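Local coordinates for repressor protein (Escherichia phage N15, PDB 6ON0) that binds DNA through a helix-turn-helix fold and, as a Cro-type phage regulator, probably represses transcription from operator sites, at residues K2-V7 with Q29-G34. Sequence-based numbering, arbitrary orientation.
With nucleotides of chain D; nucleotides of chain C.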
loop_
_atom_site.group_PDB
_atom_site.type_symbol
_atom_site.label_atom_id
_atom_site.label_comp_id
_atom_site.label_asym_id
_atom_site.label_seq_id
_atom_site.Cartn_x
_atom_site.Cartn_y
_atom_site.Cartn_z
ATOM N N LYS B 2 -4.619 -12.876 -3.087
ATOM C CA LYS B 2 -4.611 -13.988 -2.106
ATOM C C LYS B 2 -3.163 -14.406 -1.878
ATOM O O LYS B 2 -2.326 -14.203 -2.745
ATOM C CB LYS B 2 -5.470 -15.144 -2.627
ATOM C CG LYS B 2 -6.943 -14.797 -2.792
ATOM C CD LYS B 2 -7.820 -15.357 -1.685
ATOM C CE LYS B 2 -8.954 -14.427 -1.294
ATOM N NZ LYS B 2 -8.479 -13.519 -0.223
ATOM N N PRO B 3 -2.836 -14.918 -0.676
ATOM C CA PRO B 3 -1.478 -15.352 -0.341
ATOM C C PRO B 3 -0.943 -16.376 -1.344
ATOM O O PRO B 3 0.209 -16.289 -1.742
ATOM C CB PRO B 3 -1.584 -15.977 1.045
ATOM C CG PRO B 3 -2.939 -15.607 1.592
ATOM C CD PRO B 3 -3.750 -14.994 0.469
ATOM N N GLU B 4 -1.768 -17.338 -1.764
ATOM C CA GLU B 4 -1.292 -18.373 -2.717
ATOM C C GLU B 4 -0.913 -17.671 -4.027
ATOM O O GLU B 4 0.089 -18.094 -4.625
ATOM C CB GLU B 4 -2.297 -19.507 -2.931
ATOM C CG GLU B 4 -1.682 -20.690 -3.654
ATOM C CD GLU B 4 -0.414 -21.266 -3.040
ATOM O OE1 GLU B 4 -0.415 -21.545 -1.819
ATOM O OE2 GLU B 4 0.568 -21.470 -3.793
ATOM N N GLU B 5 -1.644 -16.626 -4.455
ATOM C CA GLU B 5 -1.272 -15.938 -5.727
ATOM C C GLU B 5 0.094 -15.282 -5.532
ATOM O O GLU B 5 0.896 -15.319 -6.423
ATOM C CB GLU B 5 -2.148 -14.769 -6.174
ATOM C CG GLU B 5 -3.625 -15.021 -6.392
ATOM C CD GLU B 5 -4.313 -13.650 -6.529
ATOM O OE1 GLU B 5 -5.461 -13.469 -6.029
ATOM O OE2 GLU B 5 -3.639 -12.709 -7.051
ATOM N N LEU B 6 0.328 -14.644 -4.390
ATOM C CA LEU B 6 1.660 -14.071 -4.079
ATOM C C LEU B 6 2.770 -15.142 -4.170
ATOM O O LEU B 6 3.874 -14.884 -4.747
ATOM C CB LEU B 6 1.540 -13.480 -2.672
ATOM C CG LEU B 6 2.872 -13.112 -2.042
ATOM C CD1 LEU B 6 3.492 -11.926 -2.770
ATOM C CD2 LEU B 6 2.691 -12.838 -0.570
ATOM N N VAL B 7 2.512 -16.327 -3.638
ATOM C CA VAL B 7 3.515 -17.443 -3.605
ATOM C C VAL B 7 3.774 -17.955 -5.031
ATOM O O VAL B 7 4.957 -18.214 -5.370
ATOM C CB VAL B 7 3.088 -18.569 -2.644
ATOM C CG1 VAL B 7 4.111 -19.703 -2.621
ATOM C CG2 VAL B 7 2.867 -18.047 -1.229
ATOM N N GLN B 29 1.646 -17.139 7.844
ATOM C CA GLN B 29 0.510 -16.560 8.604
ATOM C C GLN B 29 -0.573 -16.075 7.625
ATOM O O GLN B 29 -1.768 -16.377 7.867
ATOM C CB GLN B 29 1.005 -15.382 9.432
ATOM C CG GLN B 29 1.775 -15.753 10.686
ATOM C CD GLN B 29 2.440 -14.553 11.313
ATOM O OE1 GLN B 29 2.282 -13.407 10.856
ATOM N NE2 GLN B 29 3.187 -14.812 12.372
ATOM N N TRP B 30 -0.191 -15.421 6.525
ATOM C CA TRP B 30 -1.191 -14.994 5.500
ATOM C C TRP B 30 -1.829 -16.238 4.883
ATOM O O TRP B 30 -3.055 -16.263 4.703
ATOM C CB TRP B 30 -0.589 -14.136 4.406
ATOM C CG TRP B 30 0.117 -12.936 4.949
ATOM C CD1 TRP B 30 -0.049 -12.342 6.171
ATOM C CD2 TRP B 30 1.136 -12.196 4.272
ATOM N NE1 TRP B 30 0.790 -11.266 6.291
ATOM C CE2 TRP B 30 1.553 -11.170 5.155
ATOM C CE3 TRP B 30 1.745 -12.310 3.020
ATOM C CZ2 TRP B 30 2.583 -10.286 4.816
ATOM C CZ3 TRP B 30 2.752 -11.421 2.689
ATOM C CH2 TRP B 30 3.159 -10.414 3.572
ATOM N N LEU B 31 -1.002 -17.208 4.509
ATOM C CA LEU B 31 -1.483 -18.468 3.900
ATOM C C LEU B 31 -2.434 -19.164 4.859
ATOM O O LEU B 31 -3.481 -19.593 4.404
ATOM C CB LEU B 31 -0.282 -19.350 3.575
ATOM C CG LEU B 31 0.518 -18.949 2.340
ATOM C CD1 LEU B 31 1.891 -19.637 2.346
ATOM C CD2 LEU B 31 -0.241 -19.339 1.082
ATOM N N GLN B 32 -2.095 -19.267 6.135
ATOM C CA GLN B 32 -2.945 -19.987 7.121
ATOM C C GLN B 32 -4.273 -19.220 7.280
ATOM O O GLN B 32 -5.328 -19.880 7.307
ATOM C CB GLN B 32 -2.159 -20.214 8.413
ATOM C CG GLN B 32 -0.996 -21.210 8.217
ATOM C CD GLN B 32 -0.279 -21.659 9.474
ATOM O OE1 GLN B 32 0.943 -21.973 9.498
ATOM N NE2 GLN B 32 -1.072 -21.797 10.525
ATOM N N ALA B 33 -4.246 -17.878 7.314
ATOM C CA ALA B 33 -5.456 -17.036 7.451
ATOM C C ALA B 33 -6.265 -17.017 6.140
ATOM O O ALA B 33 -7.441 -16.628 6.217
ATOM C CB ALA B 33 -5.089 -15.636 7.888
ATOM N N GLY B 34 -5.669 -17.366 4.994
ATOM C CA GLY B 34 -6.290 -17.228 3.661
ATOM C C GLY B 34 -6.448 -15.774 3.245
ATOM O O GLY B 34 -7.233 -15.500 2.350
ATOM P P DC D 12 1.738 -7.983 8.151
ATOM O OP1 DC D 12 1.095 -7.294 6.996
ATOM O OP2 DC D 12 1.344 -9.355 8.500
ATOM O "O5'" DC D 12 3.318 -7.837 7.990
ATOM C "C5'" DC D 12 4.231 -8.667 8.746
ATOM C "C4'" DC D 12 4.864 -7.892 9.882
ATOM O "O4'" DC D 12 4.001 -7.967 11.029
ATOM C "C3'" DC D 12 6.147 -8.582 10.340
ATOM O "O3'" DC D 12 7.297 -8.151 9.621
ATOM C "C2'" DC D 12 6.220 -8.256 11.816
ATOM C "C1'" DC D 12 4.769 -8.195 12.213
ATOM N N1 DC D 12 4.130 -9.281 12.966
ATOM C C2 DC D 12 4.387 -9.367 14.329
ATOM O O2 DC D 12 5.271 -8.647 14.814
ATOM N N3 DC D 12 3.643 -10.197 15.094
ATOM C C4 DC D 12 2.679 -10.926 14.535
ATOM N N4 DC D 12 1.959 -11.720 15.325
ATOM C C5 DC D 12 2.411 -10.876 13.136
ATOM C C6 DC D 12 3.104 -9.992 12.412
ATOM P P DT D 13 8.488 -9.189 9.348
ATOM O OP1 DT D 13 9.395 -8.587 8.350
ATOM O OP2 DT D 13 7.910 -10.511 9.088
ATOM O "O5'" DT D 13 9.138 -9.381 10.787
ATOM C "C5'" DT D 13 9.902 -8.322 11.366
ATOM C "C4'" DT D 13 10.350 -8.748 12.732
ATOM O "O4'" DT D 13 9.235 -9.287 13.497
ATOM C "C3'" DT D 13 11.407 -9.856 12.642
ATOM O "O3'" DT D 13 12.467 -9.534 13.546
ATOM C "C2'" DT D 13 10.660 -11.116 13.027
ATOM C "C1'" DT D 13 9.571 -10.603 13.954
ATOM N N1 DT D 13 8.334 -11.383 13.961
ATOM C C2 DT D 13 7.870 -11.839 15.167
ATOM O O2 DT D 13 8.511 -11.748 16.197
ATOM N N3 DT D 13 6.670 -12.503 15.105
ATOM C C4 DT D 13 5.896 -12.718 13.980
ATOM O O4 DT D 13 4.816 -13.293 14.083
ATOM C C5 DT D 13 6.433 -12.188 12.752
ATOM C C7 DT D 13 5.701 -12.429 11.471
ATOM C C6 DT D 13 7.607 -11.549 12.804
ATOM P P DT C 3 1.945 -24.899 7.161
ATOM O OP1 DT C 3 0.744 -25.656 6.797
ATOM O OP2 DT C 3 2.081 -23.439 6.881
ATOM O "O5'" DT C 3 2.113 -25.107 8.729
ATOM C "C5'" DT C 3 2.315 -26.427 9.245
ATOM C "C4'" DT C 3 2.362 -26.336 10.748
ATOM O "O4'" DT C 3 3.650 -25.796 11.120
ATOM C "C3'" DT C 3 1.315 -25.410 11.379
ATOM O "O3'" DT C 3 0.846 -26.078 12.555
ATOM C "C2'" DT C 3 2.114 -24.198 11.814
ATOM C "C1'" DT C 3 3.478 -24.789 12.097
ATOM N N1 DT C 3 4.629 -23.892 11.981
ATOM C C2 DT C 3 5.575 -23.887 12.983
ATOM O O2 DT C 3 5.465 -24.536 14.007
ATOM N N3 DT C 3 6.652 -23.065 12.750
ATOM C C4 DT C 3 6.886 -22.290 11.628
ATOM O O4 DT C 3 7.881 -21.574 11.578
ATOM C C5 DT C 3 5.837 -22.326 10.628
ATOM C C7 DT C 3 5.969 -21.476 9.406
ATOM C C6 DT C 3 4.802 -23.149 10.833
#
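The indole of W30 is used at both ends of its edge: the six-membered ring meets L6, and the indole NH meets a DNA phosphate. CD2 of L6 lies near the ring plane, 3.6 Å from W30 CZ3. At the other end W30 NE1 donates a nearly straight hydrogen bond (167°) of 3.0 Å to OP2 of DC12 of chain D. Tryptophan suits this place because a broad apolar ring carries a single donor at its rim, so one residue can belong to the core and still grip a phosphate. The first torsion carries the indole out from its helix, and a small chi2 (-21°) brings the six-membered edge back to L6 while NE1 points the other way; V20 and I44 also pack on it.

P3, in the first turn of its helix, where a proline needs no NH, sets its ring against the end of the other helix: CG lies 3.2 Å from W30 O, and CB 3.6 Å from L31 CD2. Leucine's fork serves two partners, for L31 CD1 lies 4.0 Å from CG2 of the compact V7. The axes of the short helical pieces 3-7 and 29-33 run at 137°, and helix 24-33 is the recognition helix of a helix-turn-helix fold, preceded by helix 13-20. Q29 NE2 donates a hydrogen bond to O4 of DT13 of chain D, 2.8 Å, and another to O4 of a second thymine; a glutamine amide is well suited to reading base edges.

G34 ends that helix as the C-prime residue of a Schellman motif, its positive phi being easy for glycine. The long, flexible chain of K2 bends round so that NZ makes a weak 3.5 Å bond to G34 O, while, as N-cap residue, K2 donates its backbone N-H to E5 OE1 from above the carboxylate plane.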